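Local atomic coordinates of probable translation initiation factor eIF-2B subunit beta (Schizosaccharomyces pombe, PDB entry 5B04), a protein that forms the beta subunit of eIF2B, the complex that catalyses exchange of GDP for GTP on the gamma subunit of translation initiation factor eIF2. Residues G33-A38 against E189-N194; I210-G215 against A272-V277; A286-G291 against S323-Y328; P312-S317 against V369-T374. One frame throughout, in Å; residues are numbered along the deposited sequence.

Contact 1. Residues G33-A38 against E189-N194; sequences GPFAVA and ELDKIN
F35, in the first turn of helix 34-51, pushes its ring into a shallow hollow formed by L190, D191 and I193, where the chain passes from helix 176-190 toward helix 193-197 through a type I beta turn (L190 to I193). The ring goes in edge first. L190 O lies near its plane, 3.1 Å from F35 CE1, and D191 OD1 is at the same edge, 3.9 Å from F35 CZ, with the carboxylate plane turned 56° from the ring. I193 forms the other wall, bringing its CD1 obliquely to within 3.8 Å of F35 CD1. What aims the ring here is its first torsion, which sets CG opposite the backbone N (chi1 -170°) and carries the ring out from the helix. A smaller bump follows one turn on: A38 CB rests against L190 CD1 at 3.9 Å. L190 thus serves both, its CB facing F35 CE1 and its CD1 the alanine. Y320 touches both F35 and L190, and S80 and I84 of helix 79-102 pack on A38. Cutting F35 back to an alanine is likely to leave the hollow between L190 and I193 unfilled and the turn without its principal partner on the helix. No hydrogen bond joins the two segments; the contact rests on apolar packing and on the ring edge set against two oxygens, where the slightly positive edge may add a weak attraction.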
loop_
_atom_site.group_PDB
_atom_site.type_symbol
_atom_site.label_atom_id
_atom_site.label_comp_id
_atom_site.label_asym_id
_atom_site.label_seq_id
_atom_site.Cartn_x
_atom_site.Cartn_y
_atom_site.Cartn_z
ATOM N N GLY C 33 4.376 -28.543 19.084
ATOM C CA GLY C 33 3.794 -28.081 17.839
ATOM C C GLY C 33 2.333 -28.465 17.740
ATOM O O GLY C 33 1.937 -29.527 18.218
ATOM N N PRO C 34 1.524 -27.601 17.110
ATOM C CA PRO C 34 0.070 -27.759 16.986
ATOM C C PRO C 34 -0.359 -29.128 16.460
ATOM O O PRO C 34 -1.204 -29.775 17.075
ATOM C CB PRO C 34 -0.313 -26.660 15.991
ATOM C CG PRO C 34 0.733 -25.622 16.171
ATOM C CD PRO C 34 2.001 -26.368 16.459
ATOM N N PHE C 35 0.222 -29.560 15.346
ATOM C CA PHE C 35 -0.202 -30.798 14.698
ATOM C C PHE C 35 0.146 -32.038 15.519
ATOM O O PHE C 35 -0.702 -32.903 15.734
ATOM C CB PHE C 35 0.416 -30.911 13.305
ATOM C CG PHE C 35 -0.159 -32.025 12.479
ATOM C CD1 PHE C 35 -1.374 -31.868 11.835
ATOM C CD2 PHE C 35 0.513 -33.230 12.348
ATOM C CE1 PHE C 35 -1.911 -32.890 11.075
ATOM C CE2 PHE C 35 -0.019 -34.256 11.588
ATOM C CZ PHE C 35 -1.232 -34.085 10.951
ATOM N N ALA C 36 1.395 -32.122 15.967
ATOM C CA ALA C 36 1.854 -33.268 16.746
ATOM C C ALA C 36 1.061 -33.406 18.042
ATOM O O ALA C 36 0.626 -34.501 18.399
ATOM C CB ALA C 36 3.339 -33.145 17.045
ATOM N N VAL C 37 0.877 -32.288 18.735
ATOM C CA VAL C 37 0.116 -32.268 19.979
ATOM C C VAL C 37 -1.330 -32.700 19.746
ATOM O O VAL C 37 -1.882 -33.485 20.518
ATOM C CB VAL C 37 0.143 -30.867 20.628
ATOM C CG1 VAL C 37 -0.908 -30.755 21.713
ATOM C CG2 VAL C 37 1.524 -30.571 21.193
ATOM N N ALA C 38 -1.930 -32.197 18.672
ATOM C CA ALA C 38 -3.318 -32.513 18.343
ATOM C C ALA C 38 -3.523 -34.009 18.119
ATOM O O ALA C 38 -4.453 -34.604 18.662
ATOM C CB ALA C 38 -3.761 -31.733 17.114
ATOM N N GLU C 189 -9.423 -36.215 9.802
ATOM C CA GLU C 189 -9.660 -34.856 9.308
ATOM C C GLU C 189 -8.443 -33.961 9.530
ATOM O O GLU C 189 -8.269 -32.958 8.840
ATOM C CB GLU C 189 -10.893 -34.233 9.974
ATOM C CG GLU C 189 -11.954 -35.237 10.374
ATOM C CD GLU C 189 -13.356 -34.668 10.408
ATOM O OE1 GLU C 189 -13.712 -33.894 9.496
ATOM O OE2 GLU C 189 -14.102 -34.995 11.355
ATOM N N LEU C 190 -7.605 -34.328 10.494
ATOM C CA LEU C 190 -6.349 -33.625 10.723
ATOM C C LEU C 190 -5.340 -33.943 9.625
ATOM O O LEU C 190 -4.481 -33.127 9.306
ATOM C CB LEU C 190 -5.764 -33.988 12.089
ATOM C CG LEU C 190 -6.417 -33.359 13.321
ATOM C CD1 LEU C 190 -5.800 -33.922 14.591
ATOM C CD2 LEU C 190 -6.278 -31.847 13.283
ATOM N N ASP C 191 -5.452 -35.135 9.047
ATOM C CA ASP C 191 -4.519 -35.574 8.014
ATOM C C ASP C 191 -4.856 -35.000 6.639
ATOM O O ASP C 191 -4.114 -35.202 5.680
ATOM C CB ASP C 191 -4.486 -37.104 7.941
ATOM C CG ASP C 191 -3.401 -37.706 8.811
ATOM O OD1 ASP C 191 -2.280 -37.156 8.832
ATOM O OD2 ASP C 191 -3.667 -38.733 9.472
ATOM N N LYS C 192 -5.972 -34.282 6.544
ATOM C CA LYS C 192 -6.409 -33.736 5.262
ATOM C C LYS C 192 -6.313 -32.215 5.195
ATOM O O LYS C 192 -6.744 -31.615 4.211
ATOM C CB LYS C 192 -7.852 -34.154 4.962
ATOM C CG LYS C 192 -8.312 -35.414 5.668
ATOM C CD LYS C 192 -8.499 -36.564 4.695
ATOM C CE LYS C 192 -9.129 -37.765 5.383
ATOM N NZ LYS C 192 -9.146 -38.967 4.506
ATOM N N ILE C 193 -5.755 -31.594 6.230
ATOM C CA ILE C 193 -5.726 -30.134 6.309
ATOM C C ILE C 193 -4.973 -29.503 5.136
ATOM O O ILE C 193 -5.500 -28.615 4.469
ATOM C CB ILE C 193 -5.107 -29.639 7.639
ATOM C CG1 ILE C 193 -3.804 -30.381 7.954
ATOM C CG2 ILE C 193 -6.095 -29.813 8.782
ATOM C CD1 ILE C 193 -3.045 -29.807 9.131
ATOM N N ASN C 194 -3.757 -29.972 4.876
ATOM C CA ASN C 194 -2.950 -29.440 3.783
ATOM C C ASN C 194 -3.600 -29.665 2.426
ATOM O O ASN C 194 -3.566 -28.794 1.560
ATOM C CB ASN C 194 -1.556 -30.067 3.793
ATOM C CG ASN C 194 -0.681 -29.531 4.906
ATOM O OD1 ASN C 194 -1.156 -28.847 5.812
ATOM N ND2 ASN C 194 0.609 -29.841 4.844
#

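Contact 2. Residues I210-G215 against A272-V277; sequences IILTQG and AIMSRV
L212 and I210 turn their side chains from strand 210-214 onto the segment 272-277, which runs from the end of helix 270-273 toward strand 279-282. That neighbouring strand lies parallel to 210-214 in the Rossmann-like sheet, so the contact packs a helix-to-strand connection against the sheet it is about to rejoin. L212 has the most partners. Its CG lies opposite the backbone N (chi1 174°), which carries it out from the strand, and the fork there gives each methyl its own partner. CD1 meets I273 CD1 at 4.1 Å, the two side chains crossing at about a right angle, while CD2 is 3.6 Å from M274 SD. M274 starts out away from the strand and comes back by bending: chi2 of 72° and chi3 of -124° fold the thioether round, bringing CE to the same L212 methyl at 3.9 Å. V277 closes the near side, its CG1 at 3.6 Å from L212 CB. No hydrogen bond crosses between the segments. Backbone pairing begins just beyond V277, where N278 and then K279 bond to I210 and L212. I236 packs on L212 and I273, and V302 of helix 299-308 also reaches L212. F123 of the delta subunit packs on I273, so the apolar cluster continues into the subunit interface. At the far end I210 touches V277 CG2 with its CG2 but lies chiefly along a carbonyl: CB, CG2 and CD1 gather round R276 O, and I210 CD1 comes to 3.3 Å from it.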
loop_
_atom_site.group_PDB
_atom_site.type_symbol
_atom_site.label_atom_id
_atom_site.label_comp_id
_atom_site.label_asym_id
_atom_site.label_seq_id
_atom_site.Cartn_x
_atom_site.Cartn_y
_atom_site.Cartn_z
ATOM N N ILE C 210 4.519 -11.127 -6.101
ATOM C CA ILE C 210 5.570 -11.320 -5.110
ATOM C C ILE C 210 4.965 -11.562 -3.732
ATOM O O ILE C 210 4.211 -10.734 -3.220
ATOM C CB ILE C 210 6.525 -10.116 -5.049
ATOM C CG1 ILE C 210 7.333 -10.018 -6.344
ATOM C CG2 ILE C 210 7.459 -10.235 -3.855
ATOM C CD1 ILE C 210 8.400 -8.946 -6.318
ATOM N N ILE C 211 5.301 -12.703 -3.140
ATOM C CA ILE C 211 4.725 -13.101 -1.861
ATOM C C ILE C 211 5.757 -13.093 -0.740
ATOM O O ILE C 211 6.817 -13.706 -0.855
ATOM C CB ILE C 211 4.099 -14.504 -1.946
ATOM C CG1 ILE C 211 3.128 -14.580 -3.125
ATOM C CG2 ILE C 211 3.402 -14.857 -0.642
ATOM C CD1 ILE C 211 2.021 -13.550 -3.069
ATOM N N LEU C 212 5.442 -12.394 0.345
ATOM C CA LEU C 212 6.303 -12.394 1.520
ATOM C C LEU C 212 5.792 -13.379 2.561
ATOM O O LEU C 212 4.622 -13.348 2.943
ATOM C CB LEU C 212 6.400 -10.998 2.133
ATOM C CG LEU C 212 7.174 -10.933 3.452
ATOM C CD1 LEU C 212 8.628 -11.332 3.242
ATOM C CD2 LEU C 212 7.078 -9.552 4.080
ATOM N N THR C 213 6.679 -14.257 3.014
ATOM C CA THR C 213 6.356 -15.181 4.089
ATOM C C THR C 213 7.507 -15.212 5.085
ATOM O O THR C 213 8.609 -14.749 4.784
ATOM C CB THR C 213 6.079 -16.601 3.564
ATOM O OG1 THR C 213 5.511 -17.397 4.612
ATOM C CG2 THR C 213 7.361 -17.251 3.069
ATOM N N GLN C 214 7.251 -15.749 6.271
ATOM C CA GLN C 214 8.277 -15.816 7.299
ATOM C C GLN C 214 8.286 -17.177 7.983
ATOM O O GLN C 214 7.240 -17.806 8.146
ATOM C CB GLN C 214 8.071 -14.713 8.338
ATOM C CG GLN C 214 9.275 -14.484 9.231
ATOM C CD GLN C 214 8.917 -13.770 10.513
ATOM O OE1 GLN C 214 9.662 -12.913 10.988
ATOM N NE2 GLN C 214 7.776 -14.128 11.089
ATOM N N GLY C 215 9.473 -17.623 8.377
ATOM C CA GLY C 215 9.626 -18.893 9.061
ATOM C C GLY C 215 9.225 -20.071 8.195
ATOM O O GLY C 215 9.162 -19.965 6.971
ATOM N N ALA C 272 12.286 -3.183 4.154
ATOM C CA ALA C 272 12.943 -2.647 2.966
ATOM C C ALA C 272 12.331 -3.148 1.660
ATOM O O ALA C 272 12.330 -2.435 0.657
ATOM C CB ALA C 272 14.428 -2.976 3.003
ATOM N N ILE C 273 11.810 -4.371 1.673
ATOM C CA ILE C 273 11.304 -4.988 0.451
ATOM C C ILE C 273 9.779 -5.015 0.387
ATOM O O ILE C 273 9.203 -5.503 -0.584
ATOM C CB ILE C 273 11.840 -6.428 0.296
ATOM C CG1 ILE C 273 11.688 -7.210 1.604
ATOM C CG2 ILE C 273 13.300 -6.405 -0.115
ATOM C CD1 ILE C 273 10.407 -8.016 1.712
ATOM N N MET C 274 9.133 -4.479 1.418
ATOM C CA MET C 274 7.677 -4.518 1.525
ATOM C C MET C 274 6.984 -3.761 0.394
ATOM O O MET C 274 5.850 -4.076 0.029
ATOM C CB MET C 274 7.236 -3.944 2.873
ATOM C CG MET C 274 5.862 -4.403 3.322
ATOM S SD MET C 274 5.865 -6.126 3.847
ATOM C CE MET C 274 4.609 -6.793 2.769
ATOM N N SER C 275 7.671 -2.768 -0.160
ATOM C CA SER C 275 7.092 -1.899 -1.181
ATOM C C SER C 275 6.810 -2.628 -2.493
ATOM O O SER C 275 5.991 -2.179 -3.295
ATOM C CB SER C 275 8.016 -0.707 -1.443
ATOM O OG SER C 275 9.282 -1.135 -1.914
ATOM N N ARG C 276 7.488 -3.751 -2.711
ATOM C CA ARG C 276 7.304 -4.523 -3.935
ATOM C C ARG C 276 6.620 -5.858 -3.652
ATOM O O ARG C 276 6.675 -6.777 -4.468
ATOM C CB ARG C 276 8.647 -4.758 -4.629
ATOM C CG ARG C 276 9.486 -3.501 -4.801
ATOM C CD ARG C 276 8.884 -2.539 -5.815
ATOM N NE ARG C 276 9.518 -2.654 -7.126
ATOM C CZ ARG C 276 8.974 -3.269 -8.172
ATOM N NH1 ARG C 276 7.775 -3.824 -8.068
ATOM N NH2 ARG C 276 9.628 -3.322 -9.324
ATOM N N VAL C 277 5.980 -5.960 -2.492
ATOM C CA VAL C 277 5.276 -7.181 -2.112
ATOM C C VAL C 277 3.771 -7.024 -2.286
ATOM O O VAL C 277 3.179 -6.054 -1.810
ATOM C CB VAL C 277 5.573 -7.581 -0.653
ATOM C CG1 VAL C 277 4.753 -8.802 -0.261
ATOM C CG2 VAL C 277 7.054 -7.852 -0.463
#

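Contact 3. Residues A286-G291 against S323-Y328; sequences AILGNG and SPVYPY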
loop_
_atom_site.group_PDB
_atom_site.type_symbol
_atom_site.label_atom_id
_atom_site.label_comp_id
_atom_site.label_asym_id
_atom_site.label_seq_id
_atom_site.Cartn_x
_atom_site.Cartn_y
_atom_site.Cartn_z
ATOM N N ALA C 286 -1.257 -20.726 16.740
ATOM C CA ALA C 286 -2.604 -20.806 17.291
ATOM C C ALA C 286 -3.387 -19.525 17.035
ATOM O O ALA C 286 -2.810 -18.444 16.911
ATOM C CB ALA C 286 -2.549 -21.099 18.784
ATOM N N ILE C 287 -4.706 -19.657 16.952
ATOM C CA ILE C 287 -5.589 -18.504 16.836
ATOM C C ILE C 287 -6.504 -18.458 18.053
ATOM O O ILE C 287 -7.275 -19.385 18.294
ATOM C CB ILE C 287 -6.435 -18.553 15.554
ATOM C CG1 ILE C 287 -5.545 -18.818 14.337
ATOM C CG2 ILE C 287 -7.216 -17.259 15.383
ATOM C CD1 ILE C 287 -6.317 -19.043 13.056
ATOM N N LEU C 288 -6.413 -17.377 18.822
ATOM C CA LEU C 288 -7.133 -17.284 20.086
ATOM C C LEU C 288 -8.582 -16.844 19.910
ATOM O O LEU C 288 -9.063 -16.682 18.788
ATOM C CB LEU C 288 -6.409 -16.330 21.033
ATOM C CG LEU C 288 -4.976 -16.747 21.363
ATOM C CD1 LEU C 288 -4.370 -15.800 22.374
ATOM C CD2 LEU C 288 -4.930 -18.184 21.869
ATOM N N GLY C 289 -9.268 -16.654 21.033
ATOM C CA GLY C 289 -10.691 -16.366 21.035
ATOM C C GLY C 289 -11.085 -15.056 20.380
ATOM O O GLY C 289 -12.123 -14.976 19.723
ATOM N N ASN C 290 -10.261 -14.029 20.555
ATOM C CA ASN C 290 -10.565 -12.716 19.998
ATOM C C ASN C 290 -10.133 -12.597 18.541
ATOM O O ASN C 290 -10.316 -11.553 17.914
ATOM C CB ASN C 290 -9.901 -11.614 20.828
ATOM C CG ASN C 290 -8.397 -11.568 20.644
ATOM O OD1 ASN C 290 -7.756 -12.590 20.402
ATOM N ND2 ASN C 290 -7.826 -10.375 20.759
ATOM N N GLY C 291 -9.559 -13.670 18.008
ATOM C CA GLY C 291 -9.109 -13.688 16.630
ATOM C C GLY C 291 -7.639 -13.346 16.504
ATOM O O GLY C 291 -7.087 -13.327 15.403
ATOM N N SER C 323 -8.536 -21.697 19.112
ATOM C CA SER C 323 -8.838 -21.900 20.525
ATOM C C SER C 323 -9.718 -20.777 21.067
ATOM O O SER C 323 -9.545 -19.617 20.699
ATOM C CB SER C 323 -7.543 -21.997 21.335
ATOM O OG SER C 323 -7.809 -22.262 22.701
ATOM N N PRO C 324 -10.673 -21.122 21.945
ATOM C CA PRO C 324 -11.617 -20.140 22.489
ATOM C C PRO C 324 -11.052 -19.279 23.619
ATOM O O PRO C 324 -11.691 -18.295 23.992
ATOM C CB PRO C 324 -12.761 -21.015 23.006
ATOM C CG PRO C 324 -12.103 -22.293 23.372
ATOM C CD PRO C 324 -11.003 -22.495 22.366
ATOM N N VAL C 325 -9.888 -19.637 24.154
ATOM C CA VAL C 325 -9.309 -18.895 25.271
ATOM C C VAL C 325 -9.040 -17.440 24.895
ATOM O O VAL C 325 -8.558 -17.150 23.800
ATOM C CB VAL C 325 -7.999 -19.541 25.770
ATOM C CG1 VAL C 325 -8.295 -20.826 26.528
ATOM C CG2 VAL C 325 -7.052 -19.801 24.612
ATOM N N TYR C 326 -9.367 -16.528 25.804
ATOM C CA TYR C 326 -9.176 -15.106 25.552
ATOM C C TYR C 326 -7.828 -14.628 26.079
ATOM O O TYR C 326 -7.490 -14.865 27.239
ATOM C CB TYR C 326 -10.304 -14.285 26.181
ATOM C CG TYR C 326 -10.316 -12.842 25.731
ATOM C CD1 TYR C 326 -10.962 -12.467 24.562
ATOM C CD2 TYR C 326 -9.672 -11.857 26.470
ATOM C CE1 TYR C 326 -10.972 -11.153 24.141
ATOM C CE2 TYR C 326 -9.677 -10.538 26.056
ATOM C CZ TYR C 326 -10.329 -10.192 24.891
ATOM O OH TYR C 326 -10.340 -8.882 24.471
ATOM N N PRO C 327 -7.054 -13.946 25.221
ATOM C CA PRO C 327 -5.737 -13.410 25.580
ATOM C C PRO C 327 -5.816 -12.282 26.603
ATOM O O PRO C 327 -5.563 -11.128 26.257
ATOM C CB PRO C 327 -5.196 -12.890 24.246
ATOM C CG PRO C 327 -6.410 -12.602 23.435
ATOM C CD PRO C 327 -7.407 -13.651 23.822
ATOM N N TYR C 328 -6.165 -12.613 27.843
ATOM C CA TYR C 328 -6.238 -11.619 28.908
ATOM C C TYR C 328 -4.880 -10.975 29.157
ATOM O O TYR C 328 -4.764 -9.752 29.225
ATOM C CB TYR C 328 -6.758 -12.248 30.202
ATOM C CG TYR C 328 -8.250 -12.493 30.220
ATOM C CD1 TYR C 328 -9.144 -11.435 30.324
ATOM C CD2 TYR C 328 -8.764 -13.781 30.147
ATOM C CE1 TYR C 328 -10.508 -11.652 30.348
ATOM C CE2 TYR C 328 -10.127 -14.008 30.170
ATOM C CZ TYR C 328 -10.994 -12.941 30.270
ATOM O OH TYR C 328 -12.352 -13.162 30.294
#
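L288 and G289 pack against S323 to P327 where a type I beta turn, L288 to G291, follows the edge strand 286-287 of the small antiparallel sheet. The facing segment belongs to the irregular loop between strand 313-316 and helix 330-333, and has an inverse gamma turn centred on P327. The tight part is backbone on backbone. S323 N donates to I287 O at 2.8 Å, almost in line with the carbonyl, and G289 N donates to V325 O at 2.9 Å, coming from above the carbonyl plane, 37° out of it. Between these two bonds the chains lie so close that G289 CA is 4.1 Å from P324 CA. A CB on G289 would point toward the other segment and come close to P324 O and V325 O, which is consistent with glycine at this position. L288 fills the inner side: its CD2 reaches V325 CG2 at 3.8 Å, and its CD1 slides past P327 to meet CB at 3.6 Å. I333 of helix 330-333 backs both L288 and P327, and strand 293-296 covers L288 through V294. The N290 side, by contrast, has no hydrogen bond between the segments and is partly exposed. N290 lays its side chain obliquely across P327 and sets CB 3.5 Å from Y326 CE1. Its polar end is engaged elsewhere: OD1 accepts from G292 N, and ND2 bonds to Y363 OH. Another protein chain of the assembly packs on N290, Y326 and Y328 here. Within the loop, P327 CD sits over one face of the Y326 ring, 3.6 Å above its plane and offset toward the rim.

Contact 4. Residues P312-S317 against V369-T374; sequences PVVVCS and VDLFIT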
loop_
_atom_site.group_PDB
_atom_site.type_symbol
_atom_site.label_atom_id
_atom_site.label_comp_id
_atom_site.label_asym_id
_atom_site.label_seq_id
_atom_site.Cartn_x
_atom_site.Cartn_y
_atom_site.Cartn_z
ATOM N N PRO C 312 -1.879 -6.624 2.036
ATOM C CA PRO C 312 -2.768 -7.620 2.647
ATOM C C PRO C 312 -2.021 -8.718 3.401
ATOM O O PRO C 312 -0.998 -9.212 2.927
ATOM C CB PRO C 312 -3.511 -8.209 1.444
ATOM C CG PRO C 312 -3.460 -7.144 0.412
ATOM C CD PRO C 312 -2.134 -6.474 0.593
ATOM N N VAL C 313 -2.541 -9.091 4.567
ATOM C CA VAL C 313 -1.971 -10.181 5.350
ATOM C C VAL C 313 -2.903 -11.387 5.338
ATOM O O VAL C 313 -4.022 -11.325 5.848
ATOM C CB VAL C 313 -1.706 -9.758 6.808
ATOM C CG1 VAL C 313 -1.334 -10.966 7.657
ATOM C CG2 VAL C 313 -0.615 -8.703 6.866
ATOM N N VAL C 314 -2.435 -12.481 4.747
ATOM C CA VAL C 314 -3.221 -13.706 4.673
ATOM C C VAL C 314 -2.643 -14.760 5.611
ATOM O O VAL C 314 -1.426 -14.883 5.744
ATOM C CB VAL C 314 -3.264 -14.264 3.240
ATOM C CG1 VAL C 314 -4.420 -15.239 3.087
ATOM C CG2 VAL C 314 -3.395 -13.132 2.239
ATOM N N VAL C 315 -3.520 -15.516 6.261
ATOM C CA VAL C 315 -3.087 -16.550 7.194
ATOM C C VAL C 315 -3.657 -17.914 6.821
ATOM O O VAL C 315 -4.872 -18.087 6.731
ATOM C CB VAL C 315 -3.497 -16.211 8.639
ATOM C CG1 VAL C 315 -3.070 -17.322 9.586
ATOM C CG2 VAL C 315 -2.892 -14.883 9.061
ATOM N N CYS C 316 -2.769 -18.878 6.604
ATOM C CA CYS C 316 -3.177 -20.243 6.295
ATOM C C CYS C 316 -3.070 -21.125 7.535
ATOM O O CYS C 316 -1.977 -21.346 8.055
ATOM C CB CYS C 316 -2.325 -20.818 5.161
ATOM S SG CYS C 316 -2.412 -19.887 3.617
ATOM N N SER C 317 -4.208 -21.626 8.003
ATOM C CA SER C 317 -4.236 -22.425 9.222
ATOM C C SER C 317 -5.441 -23.354 9.283
ATOM O O SER C 317 -6.536 -22.996 8.854
ATOM C CB SER C 317 -4.234 -21.513 10.449
ATOM O OG SER C 317 -4.277 -22.268 11.646
ATOM N N VAL C 369 -5.008 -9.053 10.315
ATOM C CA VAL C 369 -5.232 -10.167 9.403
ATOM C C VAL C 369 -6.416 -9.876 8.491
ATOM O O VAL C 369 -7.537 -9.676 8.959
ATOM C CB VAL C 369 -5.484 -11.483 10.159
ATOM C CG1 VAL C 369 -5.807 -12.600 9.178
ATOM C CG2 VAL C 369 -4.276 -11.846 11.009
ATOM N N ASP C 370 -6.164 -9.851 7.186
ATOM C CA ASP C 370 -7.211 -9.564 6.215
ATOM C C ASP C 370 -8.027 -10.806 5.882
ATOM O O ASP C 370 -9.251 -10.743 5.775
ATOM C CB ASP C 370 -6.611 -8.981 4.933
ATOM C CG ASP C 370 -6.011 -7.606 5.142
ATOM O OD1 ASP C 370 -6.780 -6.622 5.174
ATOM O OD2 ASP C 370 -4.772 -7.509 5.270
ATOM N N LEU C 371 -7.345 -11.935 5.723
ATOM C CA LEU C 371 -8.006 -13.164 5.306
ATOM C C LEU C 371 -7.412 -14.405 5.967
ATOM O O LEU C 371 -6.193 -14.555 6.052
ATOM C CB LEU C 371 -7.933 -13.306 3.784
ATOM C CG LEU C 371 -8.530 -14.583 3.190
ATOM C CD1 LEU C 371 -10.031 -14.625 3.421
ATOM C CD2 LEU C 371 -8.205 -14.692 1.710
ATOM N N PHE C 372 -8.286 -15.292 6.434
ATOM C CA PHE C 372 -7.865 -16.587 6.950
ATOM C C PHE C 372 -8.144 -17.683 5.929
ATOM O O PHE C 372 -9.291 -17.895 5.537
ATOM C CB PHE C 372 -8.576 -16.914 8.265
ATOM C CG PHE C 372 -8.007 -16.208 9.463
ATOM C CD1 PHE C 372 -6.850 -16.670 10.069
ATOM C CD2 PHE C 372 -8.636 -15.095 9.993
ATOM C CE1 PHE C 372 -6.326 -16.027 11.174
ATOM C CE2 PHE C 372 -8.118 -14.447 11.099
ATOM C CZ PHE C 372 -6.962 -14.915 11.691
ATOM N N ILE C 373 -7.093 -18.369 5.493
ATOM C CA ILE C 373 -7.251 -19.532 4.630
ATOM C C ILE C 373 -7.287 -20.796 5.481
ATOM O O ILE C 373 -6.282 -21.179 6.080
ATOM C CB ILE C 373 -6.119 -19.640 3.592
ATOM C CG1 ILE C 373 -6.196 -18.480 2.597
ATOM C CG2 ILE C 373 -6.201 -20.966 2.852
ATOM C CD1 ILE C 373 -7.401 -18.538 1.684
ATOM N N THR C 374 -8.451 -21.433 5.542
ATOM C CA THR C 374 -8.621 -22.626 6.364
ATOM C C THR C 374 -9.106 -23.809 5.537
ATOM O O THR C 374 -9.415 -23.665 4.355
ATOM C CB THR C 374 -9.620 -22.381 7.510
ATOM O OG1 THR C 374 -10.938 -22.212 6.971
ATOM C CG2 THR C 374 -9.235 -21.139 8.301
#
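With D370 CG opposite its own carbonyl carbon and beside the backbone N (chi1 -67°), the carboxylate swings back to V313, and OD2 takes V313 N at 2.8 Å. The bond meets the anti side of OD2, 15° out of the carboxylate plane. V313 O in turn receives D370 N at 2.9 Å and, more weakly, L371 N. From there regular parallel pairing takes over: V315 N to L371 O (2.8 Å), I373 N to V315 O (2.6 Å) and S317 N to I373 O (2.9 Å), with the short strand axes 21° apart. V314, L371, C316 and I373 share one face, where V314 CG1 lies 3.7 Å from I373 CG1. On the other, V315 and F372 run side by side, V315 CB 3.7 Å from F372 CD1, while V315 CG2 touches V369 CG1, which itself covers one face of the F372 ring. F223 of helix 218-228 packs on C316 and I373, whereas L293 touches V315, V369 and F372; L387 of the delta subunit reaches P312 and V314. Were D370 replaced by an alanine, V313 N would probably lose its carboxylate partner and the strands be joined less firmly at this end. Neighbouring parallel strands with apolar side chains on both faces are typical of the Rossmann-like sheet of this family; strand 313-316 pairs here with 371-374 and, on its other edge, with 279-282.

Overall arrangement
From the N terminus, contact 1 comes first, closing a span of about 150 residues that holds helices but no strand in its modelled part, and bringing the start of helix 34-51 to the turn before helix 193-197. Contact 2 follows in series, joining strand 210-214 to the connection that leads into strand 279-282. Contacts 3 and 4 cross: their segments alternate as 286-291, 312-317, 323-328 and 369-374, and they touch where I287 CD1 meets F372 CE1 at 3.6 Å. Contacts 2 and 4 both reach the large mixed sheet, whereas 286-291 starts from the small antiparallel sheet. Together they tie the helical N-terminal part, the Rossmann-like sheet and the neighbouring loops into one body.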